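Phosphotransferase system, mannose/fructose/N-acetylgalactosamine-specific component IIB (Thermoanaerobacter tengcongensis, PDB 3LFJ) probably serves as the IIB component of a sugar phosphotransferase system, relaying a phosphoryl group from a phosphohistidine protein towards a sugar during its uptake. Local coordinates at residues Lys105-Val113 / Leu143-Leu154; Met114-Ile125 / Leu154-Gln165. All coordinates share one frame; numbering follows the deposited sequence.

Overall arrangement
From the N terminus, the chain passes through strand 98-104 before reaching the first segment of interaction 1, K105-V113, and then the first of interaction 2, M114-I125. It returns as L143-L154 and L154-Q165, so the two contacts cross: each closes a loop of about 30 residues, and their segments alternate. Interaction 1 packs helix 107-115 against helix 145-158. Interaction 2 begins where these helices end and pairs strand 122-127 with strand 161-164, neighbours in the seven-stranded mixed sheet. L154 serves both, and C110 SG packs on L123 CD2 at 3.8 Å, so helix pair and strand pair meet in one core.

Interaction 1: Lys105-Val113 / Leu143-Leu154; sequences KNIDTCKRV and LSEDEVKTLLEL
I107 packs on E147, T150 and L151 of helix 145-158 and on L143 just before it, in a near-parallel helix pair on one side of an alpha/beta sheet. The short axes of 107-113 and 145-154 approach to 10.8 Å with 26° between their directions. I107 divides its branches between partners. Its CD1 lies 3.8 Å from L143 CD2 and 3.9 Å from E147 CB, while CG2, anti to the backbone N, slides past T150 with 3.8 Å to T150 CG2. L151 crosses I107 at about a right angle, both methyls near it. One turn on, K111 lays its aliphatic chain across T150, with CD 3.9 Å from T150 CG2. The chain runs extended until chi4 (-57°), where it bends. K111 NZ stays 4.3 Å from E153 OE1, beyond a salt bridge; it pairs instead with D115, as E153 does with K157. L154 CD2 fits beside the K111 backbone, 4.2 Å from K111 CA. No hydrogen bond joins the segments, and the N-terminal polar groups cap their own helices: N106 OD1 accepts from both the N and OG1 of T109, and S144 and E147 form a capping box, each side chain accepting from the other's backbone N. The other carboxylate oxygen of E147 reaches R134 in a salt bridge. Behind the interface, T109, C110 and V113 rest on F104 of strand 98-104, while V148 and L152 touch V179, and L151 and L152 touch L175, so helix 145-158 packs against both helix 175-182 and helix 107-115.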
loop_
_atom_site.group_PDB
_atom_site.type_symbol
_atom_site.label_atom_id
_atom_site.label_comp_id
_atom_site.label_asym_id
_atom_site.label_seq_id
_atom_site.Cartn_x
_atom_site.Cartn_y
_atom_site.Cartn_z
ATOM N N LYS A 105 1.011 -4.118 4.140
ATOM C CA LYS A 105 -0.013 -4.832 4.874
ATOM C C LYS A 105 -0.874 -3.897 5.743
ATOM O O LYS A 105 -2.043 -4.181 5.999
ATOM C CB LYS A 105 0.669 -5.880 5.761
ATOM C CG LYS A 105 -0.243 -6.934 6.341
ATOM C CD LYS A 105 0.614 -7.888 7.174
ATOM C CE LYS A 105 -0.222 -9.018 7.746
ATOM N NZ LYS A 105 0.672 -9.910 8.577
ATOM N N ASN A 106 -0.297 -2.793 6.207
ATOM C CA ASN A 106 -1.000 -1.941 7.152
ATOM C C ASN A 106 -0.555 -0.486 7.069
ATOM O O ASN A 106 0.506 -0.171 6.517
ATOM C CB ASN A 106 -0.811 -2.498 8.586
ATOM C CG ASN A 106 0.630 -2.828 8.898
ATOM O OD1 ASN A 106 1.504 -1.973 8.808
ATOM N ND2 ASN A 106 0.885 -4.083 9.280
ATOM N N ILE A 107 -1.387 0.387 7.642
ATOM C CA ILE A 107 -1.129 1.817 7.655
ATOM C C ILE A 107 0.153 2.179 8.389
ATOM O O ILE A 107 0.934 3.007 7.910
ATOM C CB ILE A 107 -2.341 2.592 8.242
ATOM C CG1 ILE A 107 -3.527 2.490 7.289
ATOM C CG2 ILE A 107 -1.962 4.054 8.480
ATOM C CD1 ILE A 107 -4.868 2.799 7.952
ATOM N N ASP A 108 0.405 1.533 9.529
ATOM C CA ASP A 108 1.599 1.860 10.276
ATOM C C ASP A 108 2.899 1.687 9.492
ATOM O O ASP A 108 3.830 2.491 9.606
ATOM C CB ASP A 108 1.682 1.057 11.558
ATOM C CG ASP A 108 2.819 1.525 12.429
ATOM O OD1 ASP A 108 3.778 0.757 12.649
ATOM O OD2 ASP A 108 2.787 2.708 12.851
ATOM N N THR A 109 2.987 0.622 8.698
ATOM C CA THR A 109 4.210 0.402 7.955
ATOM C C THR A 109 4.363 1.463 6.871
ATOM O O THR A 109 5.460 1.948 6.620
ATOM C CB THR A 109 4.261 -1.022 7.378
ATOM O OG1 THR A 109 4.139 -1.975 8.454
ATOM C CG2 THR A 109 5.573 -1.265 6.647
ATOM N N CYS A 110 3.243 1.847 6.261
ATOM C CA CYS A 110 3.266 2.929 5.292
ATOM C C CYS A 110 3.732 4.233 5.960
ATOM O O CYS A 110 4.602 4.926 5.435
ATOM C CB CYS A 110 1.890 3.081 4.645
ATOM S SG CYS A 110 1.842 4.408 3.423
ATOM N N LYS A 111 3.188 4.535 7.138
ATOM C CA LYS A 111 3.606 5.730 7.881
ATOM C C LYS A 111 5.104 5.709 8.169
ATOM O O LYS A 111 5.799 6.703 7.977
ATOM C CB LYS A 111 2.805 5.887 9.180
ATOM C CG LYS A 111 3.346 6.979 10.123
ATOM C CD LYS A 111 2.552 6.984 11.428
ATOM C CE LYS A 111 2.575 8.339 12.121
ATOM N NZ LYS A 111 3.937 8.836 12.411
ATOM N N ARG A 112 5.615 4.559 8.610
ATOM C CA ARG A 112 7.045 4.469 8.876
ATOM C C ARG A 112 7.907 4.787 7.652
ATOM O O ARG A 112 8.928 5.498 7.765
ATOM C CB ARG A 112 7.411 3.100 9.450
ATOM C CG ARG A 112 6.915 2.910 10.867
ATOM C CD ARG A 112 6.990 1.444 11.265
ATOM N NE ARG A 112 8.368 0.969 11.221
ATOM C CZ ARG A 112 8.702 -0.312 11.081
ATOM N NH1 ARG A 112 7.742 -1.218 10.951
ATOM N NH2 ARG A 112 9.987 -0.672 11.061
ATOM N N VAL A 113 7.535 4.278 6.475
ATOM C CA VAL A 113 8.342 4.569 5.299
ATOM C C VAL A 113 8.186 6.008 4.834
ATOM O O VAL A 113 9.147 6.609 4.379
ATOM C CB VAL A 113 8.132 3.605 4.114
ATOM C CG1 VAL A 113 8.573 2.184 4.493
ATOM C CG2 VAL A 113 6.724 3.636 3.628
ATOM N N LEU A 143 -12.008 0.964 9.459
ATOM C CA LEU A 143 -10.926 1.788 10.010
ATOM C C LEU A 143 -11.271 2.297 11.405
ATOM O O LEU A 143 -12.425 2.634 11.671
ATOM C CB LEU A 143 -10.644 2.997 9.108
ATOM C CG LEU A 143 -10.074 2.739 7.706
ATOM C CD1 LEU A 143 -10.132 4.000 6.859
ATOM C CD2 LEU A 143 -8.642 2.233 7.795
ATOM N N SER A 144 -10.280 2.369 12.286
ATOM C CA SER A 144 -10.509 2.995 13.592
ATOM C C SER A 144 -10.384 4.498 13.448
ATOM O O SER A 144 -9.829 5.019 12.477
ATOM C CB SER A 144 -9.492 2.517 14.619
ATOM O OG SER A 144 -8.211 3.051 14.312
ATOM N N GLU A 145 -10.885 5.206 14.446
ATOM C CA GLU A 145 -10.715 6.638 14.486
ATOM C C GLU A 145 -9.223 7.006 14.466
ATOM O O GLU A 145 -8.818 7.926 13.763
ATOM C CB GLU A 145 -11.401 7.184 15.738
ATOM C CG GLU A 145 -11.536 8.680 15.772
ATOM C CD GLU A 145 -12.222 9.145 17.055
ATOM O OE1 GLU A 145 -13.345 9.679 16.969
ATOM O OE2 GLU A 145 -11.642 8.946 18.141
ATOM N N ASP A 146 -8.399 6.277 15.217
ATOM C CA ASP A 146 -6.961 6.545 15.220
ATOM C C ASP A 146 -6.348 6.349 13.837
ATOM O O ASP A 146 -5.474 7.097 13.414
ATOM C CB ASP A 146 -6.235 5.667 16.238
ATOM C CG ASP A 146 -6.372 6.186 17.654
ATOM O OD1 ASP A 146 -6.888 7.315 17.825
ATOM O OD2 ASP A 146 -5.965 5.465 18.592
ATOM N N GLU A 147 -6.816 5.332 13.122
ATOM C CA GLU A 147 -6.283 5.071 11.794
ATOM C C GLU A 147 -6.635 6.193 10.827
ATOM O O GLU A 147 -5.813 6.592 10.000
ATOM C CB GLU A 147 -6.755 3.700 11.283
ATOM C CG GLU A 147 -5.930 2.570 11.883
ATOM C CD GLU A 147 -6.615 1.208 11.892
ATOM O OE1 GLU A 147 -7.781 1.075 11.457
ATOM O OE2 GLU A 147 -5.957 0.259 12.364
ATOM N N VAL A 148 -7.866 6.687 10.918
ATOM C CA VAL A 148 -8.278 7.787 10.064
ATOM C C VAL A 148 -7.464 9.041 10.391
ATOM O O VAL A 148 -7.056 9.761 9.481
ATOM C CB VAL A 148 -9.782 8.065 10.167
ATOM C CG1 VAL A 148 -10.141 9.245 9.295
ATOM C CG2 VAL A 148 -10.566 6.825 9.732
ATOM N N LYS A 149 -7.203 9.270 11.681
ATOM C CA LYS A 149 -6.344 10.379 12.104
ATOM C C LYS A 149 -4.948 10.249 11.488
ATOM O O LYS A 149 -4.361 11.227 11.013
ATOM C CB LYS A 149 -6.258 10.453 13.635
ATOM C CG LYS A 149 -7.528 10.977 14.302
ATOM N N THR A 150 -4.415 9.057 11.431
ATOM C CA THR A 150 -3.118 8.807 10.816
ATOM C C THR A 150 -3.156 9.085 9.316
ATOM O O THR A 150 -2.184 9.642 8.759
ATOM C CB THR A 150 -2.668 7.356 11.073
ATOM O OG1 THR A 150 -2.555 7.130 12.483
ATOM C CG2 THR A 150 -1.251 7.139 10.568
ATOM N N LEU A 151 -4.190 8.683 8.656
ATOM C CA LEU A 151 -4.277 8.932 7.226
ATOM C C LEU A 151 -4.346 10.432 6.937
ATOM O O LEU A 151 -3.687 10.924 6.022
ATOM C CB LEU A 151 -5.464 8.192 6.607
ATOM C CG LEU A 151 -5.302 6.664 6.569
ATOM C CD1 LEU A 151 -6.570 6.017 6.045
ATOM C CD2 LEU A 151 -4.113 6.274 5.716
ATOM N N LEU A 152 -5.109 11.143 7.758
ATOM C CA LEU A 152 -5.209 12.595 7.640
ATOM C C LEU A 152 -3.856 13.261 7.849
ATOM O O LEU A 152 -3.513 14.224 7.156
ATOM C CB LEU A 152 -6.227 13.134 8.639
ATOM C CG LEU A 152 -7.676 12.848 8.238
ATOM C CD1 LEU A 152 -8.649 13.227 9.338
ATOM C CD2 LEU A 152 -8.016 13.574 6.944
ATOM N N GLU A 153 -3.088 12.745 8.802
ATOM C CA GLU A 153 -1.761 13.277 9.076
ATOM C C GLU A 153 -0.811 13.053 7.897
ATOM O O GLU A 153 -0.005 13.927 7.564
ATOM C CB GLU A 153 -1.211 12.680 10.373
ATOM C CG GLU A 153 0.209 13.064 10.697
ATOM C CD GLU A 153 0.692 12.432 11.992
ATOM O OE1 GLU A 153 0.390 11.240 12.229
ATOM O OE2 GLU A 153 1.381 13.128 12.767
ATOM N N LEU A 154 -0.899 11.893 7.249
ATOM C CA LEU A 154 -0.093 11.662 6.057
ATOM C C LEU A 154 -0.463 12.643 4.936
ATOM O O LEU A 154 0.415 13.173 4.253
ATOM C CB LEU A 154 -0.238 10.221 5.571
ATOM C CG LEU A 154 0.306 9.117 6.474
ATOM C CD1 LEU A 154 0.125 7.798 5.746
ATOM C CD2 LEU A 154 1.761 9.327 6.825
#

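Interaction 2: Met114-Ile125 / Leu154-Gln165; sequences MDGGLPITTLNI and LKTKYNVDVYLQ
M114 and D115, at the end of helix 107-115, meet Y158 at the end of helix 145-158, and beyond them strands 122-125 and 161-164 pair in parallel within the central sheet, a beta-alpha-beta crossover through helix 145-158. M114 bends at chi3 (72°), which brings CE back over the Y158 side chain, 3.6 Å from Y158 CB. SD stands 5.3 Å from the centroid of the Y158 ring, 47° off the ring normal: an oblique Met-aromatic contact. The same sulfur lies 4.1 Å from L154 CD1. At the far end of the ring, Y158 OH donates to D115 OD1 at 2.6 Å, meeting the carboxylate on its anti side; the oxygen sits at the ring's edge, and K157 CB covers one ring face over its centre. In the strands the bonds alternate as parallel pairing requires: L123 N reaches D161 O at 2.8 Å and I125 N reaches Y163 O at 2.7 Å, while D161, Y163 and Q165 donate back to T121, L123 and I125. L123, I125, V162 and L164 share one sheet face. V160 CG2, anti to the backbone N, lies 3.6 Å from L123 CB beside that group. On the other face, Y163 CG takes the crowded position between its backbone N and carbonyl carbon (chi1 60°), which swings the ring so that CE1 comes 3.7 Å from T122 CG2; K172 adds a cation-pi contact to this ring. Chemically the contact divides in two. Backbone bonds and largely apolar packing hold the strand pair, whereas at the helix ends, where D115 is exposed, one carboxylate is shared between Y158 and a lysine of its own helix, a pairing that would be expected to favour its negative charge.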
loop_
_atom_site.group_PDB
_atom_site.type_symbol
_atom_site.label_atom_id
_atom_site.label_comp_id
_atom_site.label_asym_id
_atom_site.label_seq_id
_atom_site.Cartn_x
_atom_site.Cartn_y
_atom_site.Cartn_z
ATOM N N MET A 114 6.988 6.563 4.945
ATOM C CA MET A 114 6.835 7.966 4.580
ATOM C C MET A 114 7.586 8.860 5.565
ATOM O O MET A 114 8.227 9.828 5.160
ATOM C CB MET A 114 5.362 8.340 4.482
ATOM C CG MET A 114 4.671 7.559 3.387
ATOM S SD MET A 114 3.053 8.231 2.976
ATOM C CE MET A 114 3.548 9.730 2.139
ATOM N N ASP A 115 7.528 8.534 6.848
ATOM C CA ASP A 115 8.319 9.280 7.840
ATOM C C ASP A 115 9.822 9.163 7.592
ATOM O O ASP A 115 10.598 10.056 7.971
ATOM C CB ASP A 115 7.973 8.847 9.263
ATOM C CG ASP A 115 6.601 9.326 9.703
ATOM O OD1 ASP A 115 5.997 10.189 9.003
ATOM O OD2 ASP A 115 6.117 8.837 10.749
ATOM N N GLY A 116 10.233 8.075 6.950
ATOM C CA GLY A 116 11.622 7.870 6.591
ATOM C C GLY A 116 12.040 8.528 5.288
ATOM O O GLY A 116 13.183 8.390 4.865
ATOM N N GLY A 117 11.102 9.213 4.632
ATOM C CA GLY A 117 11.419 10.015 3.462
ATOM C C GLY A 117 11.032 9.437 2.112
ATOM O O GLY A 117 11.300 10.029 1.067
ATOM N N LEU A 118 10.405 8.269 2.120
ATOM C CA LEU A 118 9.996 7.666 0.869
ATOM C C LEU A 118 8.749 8.387 0.345
ATOM O O LEU A 118 7.735 8.484 1.028
ATOM C CB LEU A 118 9.796 6.152 1.032
ATOM C CG LEU A 118 9.944 5.375 -0.276
ATOM C CD1 LEU A 118 10.465 3.961 -0.069
ATOM C CD2 LEU A 118 8.603 5.357 -0.972
ATOM N N PRO A 119 8.850 8.930 -0.878
ATOM C CA PRO A 119 7.773 9.779 -1.385
ATOM C C PRO A 119 6.674 8.941 -1.981
ATOM O O PRO A 119 6.870 8.231 -2.961
ATOM C CB PRO A 119 8.462 10.614 -2.462
ATOM C CG PRO A 119 9.544 9.748 -2.976
ATOM C CD PRO A 119 9.965 8.826 -1.837
ATOM N N ILE A 120 5.527 8.996 -1.335
ATOM C CA ILE A 120 4.331 8.373 -1.859
ATOM C C ILE A 120 3.326 9.472 -2.179
ATOM O O ILE A 120 3.034 10.313 -1.329
ATOM C CB ILE A 120 3.755 7.394 -0.842
ATOM C CG1 ILE A 120 4.745 6.246 -0.629
ATOM C CG2 ILE A 120 2.408 6.863 -1.322
ATOM C CD1 ILE A 120 4.260 5.208 0.371
ATOM N N THR A 121 2.824 9.455 -3.408
ATOM C CA THR A 121 1.949 10.531 -3.888
ATOM C C THR A 121 0.472 10.142 -3.839
ATOM O O THR A 121 -0.394 11.000 -3.649
ATOM C CB THR A 121 2.322 10.996 -5.312
ATOM O OG1 THR A 121 2.403 9.882 -6.219
ATOM C CG2 THR A 121 3.647 11.742 -5.304
ATOM N N THR A 122 0.194 8.853 -4.030
ATOM C CA THR A 122 -1.164 8.327 -4.009
ATOM C C THR A 122 -1.158 7.074 -3.152
ATOM O O THR A 122 -0.296 6.205 -3.321
ATOM C CB THR A 122 -1.642 7.934 -5.413
ATOM O OG1 THR A 122 -1.691 9.100 -6.241
ATOM C CG2 THR A 122 -3.034 7.302 -5.365
ATOM N N LEU A 123 -2.127 6.982 -2.251
ATOM C CA LEU A 123 -2.220 5.850 -1.347
ATOM C C LEU A 123 -3.625 5.286 -1.408
ATOM O O LEU A 123 -4.586 5.936 -0.973
ATOM C CB LEU A 123 -1.871 6.281 0.067
ATOM C CG LEU A 123 -1.911 5.155 1.114
ATOM C CD1 LEU A 123 -0.918 4.048 0.778
ATOM C CD2 LEU A 123 -1.625 5.716 2.480
ATOM N N ASN A 124 -3.725 4.073 -1.933
ATOM C CA ASN A 124 -4.977 3.360 -2.106
ATOM C C ASN A 124 -5.205 2.413 -0.921
ATOM O O ASN A 124 -4.404 1.511 -0.678
ATOM C CB ASN A 124 -4.895 2.598 -3.426
ATOM C CG ASN A 124 -5.909 1.500 -3.539
ATOM O OD1 ASN A 124 -7.112 1.696 -3.276
ATOM N ND2 ASN A 124 -5.450 0.341 -3.952
ATOM N N ILE A 125 -6.275 2.644 -0.163
ATOM C CA ILE A 125 -6.628 1.734 0.934
ATOM C C ILE A 125 -7.493 0.607 0.357
ATOM O O ILE A 125 -8.663 0.811 0.003
ATOM C CB ILE A 125 -7.392 2.474 2.067
ATOM C CG1 ILE A 125 -6.702 3.796 2.450
ATOM C CG2 ILE A 125 -7.564 1.549 3.261
ATOM C CD1 ILE A 125 -5.207 3.662 2.845
ATOM N N LEU A 154 -0.899 11.893 7.249
ATOM C CA LEU A 154 -0.093 11.662 6.057
ATOM C C LEU A 154 -0.463 12.643 4.936
ATOM O O LEU A 154 0.415 13.173 4.253
ATOM C CB LEU A 154 -0.238 10.221 5.571
ATOM C CG LEU A 154 0.306 9.117 6.474
ATOM C CD1 LEU A 154 0.125 7.798 5.746
ATOM C CD2 LEU A 154 1.761 9.327 6.825
ATOM N N LYS A 155 -1.763 12.871 4.748
ATOM C CA LYS A 155 -2.242 13.840 3.760
ATOM C C LYS A 155 -1.710 15.245 4.068
ATOM O O LYS A 155 -1.201 15.932 3.186
ATOM C CB LYS A 155 -3.773 13.845 3.726
ATOM C CG LYS A 155 -4.383 14.942 2.840
ATOM N N THR A 156 -1.817 15.653 5.325
ATOM C CA THR A 156 -1.371 16.986 5.727
ATOM C C THR A 156 0.135 17.181 5.563
ATOM O O THR A 156 0.583 18.191 5.018
ATOM C CB THR A 156 -1.781 17.293 7.177
ATOM O OG1 THR A 156 -3.206 17.216 7.293
ATOM C CG2 THR A 156 -1.325 18.701 7.592
ATOM N N LYS A 157 0.916 16.208 6.028
ATOM C CA LYS A 157 2.368 16.325 6.016
ATOM C C LYS A 157 2.986 16.115 4.647
ATOM O O LYS A 157 3.974 16.763 4.308
ATOM C CB LYS A 157 3.011 15.314 6.982
ATOM C CG LYS A 157 2.728 15.532 8.451
ATOM C CD LYS A 157 3.574 14.577 9.289
ATOM C CE LYS A 157 3.323 14.770 10.774
ATOM N NZ LYS A 157 4.081 13.776 11.583
ATOM N N TYR A 158 2.433 15.183 3.872
ATOM C CA TYR A 158 3.095 14.718 2.666
ATOM C C TYR A 158 2.294 14.949 1.384
ATOM O O TYR A 158 2.767 14.643 0.291
ATOM C CB TYR A 158 3.428 13.232 2.810
ATOM C CG TYR A 158 4.291 12.933 4.017
ATOM C CD1 TYR A 158 5.547 13.507 4.152
ATOM C CD2 TYR A 158 3.842 12.085 5.030
ATOM C CE1 TYR A 158 6.336 13.237 5.259
ATOM C CE2 TYR A 158 4.627 11.808 6.149
ATOM C CZ TYR A 158 5.872 12.390 6.249
ATOM O OH TYR A 158 6.660 12.134 7.347
ATOM N N ASN A 159 1.083 15.488 1.531
ATOM C CA ASN A 159 0.214 15.763 0.378
ATOM C C ASN A 159 -0.156 14.516 -0.404
ATOM O O ASN A 159 -0.341 14.553 -1.612
ATOM C CB ASN A 159 0.826 16.796 -0.578
ATOM C CG ASN A 159 -0.228 17.444 -1.467
ATOM O OD1 ASN A 159 -1.335 17.736 -1.009
ATOM N ND2 ASN A 159 0.107 17.665 -2.741
ATOM N N VAL A 160 -0.257 13.395 0.295
ATOM C CA VAL A 160 -0.687 12.167 -0.354
ATOM C C VAL A 160 -2.191 12.167 -0.632
ATOM O O VAL A 160 -2.997 12.560 0.214
ATOM C CB VAL A 160 -0.316 10.927 0.494
ATOM C CG1 VAL A 160 -0.907 11.039 1.882
ATOM C CG2 VAL A 160 -0.778 9.656 -0.193
ATOM N N ASP A 161 -2.559 11.717 -1.826
ATOM C CA ASP A 161 -3.958 11.551 -2.184
ATOM C C ASP A 161 -4.379 10.180 -1.683
ATOM O O ASP A 161 -3.904 9.161 -2.196
ATOM C CB ASP A 161 -4.100 11.637 -3.710
ATOM C CG ASP A 161 -5.533 11.436 -4.189
ATOM O OD1 ASP A 161 -5.709 10.977 -5.335
ATOM O OD2 ASP A 161 -6.481 11.724 -3.431
ATOM N N VAL A 162 -5.259 10.164 -0.688
ATOM C CA VAL A 162 -5.688 8.914 -0.061
ATOM C C VAL A 162 -7.122 8.591 -0.428
ATOM O O VAL A 162 -8.017 9.437 -0.263
ATOM C CB VAL A 162 -5.641 9.011 1.456
ATOM C CG1 VAL A 162 -6.040 7.674 2.080
ATOM C CG2 VAL A 162 -4.239 9.421 1.911
ATOM N N TYR A 163 -7.339 7.371 -0.914
ATOM C CA TYR A 163 -8.682 6.886 -1.181
ATOM C C TYR A 163 -8.834 5.387 -0.982
ATOM O O TYR A 163 -7.857 4.639 -1.068
ATOM C CB TYR A 163 -9.147 7.306 -2.579
ATOM C CG TYR A 163 -8.316 6.809 -3.746
ATOM C CD1 TYR A 163 -7.436 7.664 -4.396
ATOM C CD2 TYR A 163 -8.442 5.505 -4.226
ATOM C CE1 TYR A 163 -6.710 7.244 -5.482
ATOM C CE2 TYR A 163 -7.688 5.063 -5.302
ATOM C CZ TYR A 163 -6.835 5.948 -5.930
ATOM O OH TYR A 163 -6.098 5.543 -7.012
ATOM N N LEU A 164 -10.061 4.971 -0.685
ATOM C CA LEU A 164 -10.423 3.572 -0.549
ATOM C C LEU A 164 -10.905 3.067 -1.885
ATOM O O LEU A 164 -11.746 3.700 -2.525
ATOM C CB LEU A 164 -11.569 3.424 0.448
ATOM C CG LEU A 164 -11.220 3.444 1.935
ATOM C CD1 LEU A 164 -10.557 4.739 2.357
ATOM C CD2 LEU A 164 -12.493 3.196 2.737
ATOM N N GLN A 165 -10.389 1.926 -2.310
ATOM C CA GLN A 165 -10.843 1.290 -3.541
ATOM C C GLN A 165 -10.331 -0.139 -3.605
ATOM O O GLN A 165 -9.122 -0.388 -3.502
ATOM C CB GLN A 165 -10.380 2.058 -4.778
ATOM C CG GLN A 165 -11.107 1.625 -6.050
ATOM C CD GLN A 165 -10.632 2.380 -7.276
ATOM O OE1 GLN A 165 -9.520 2.906 -7.310
ATOM N NE2 GLN A 165 -11.486 2.443 -8.297
#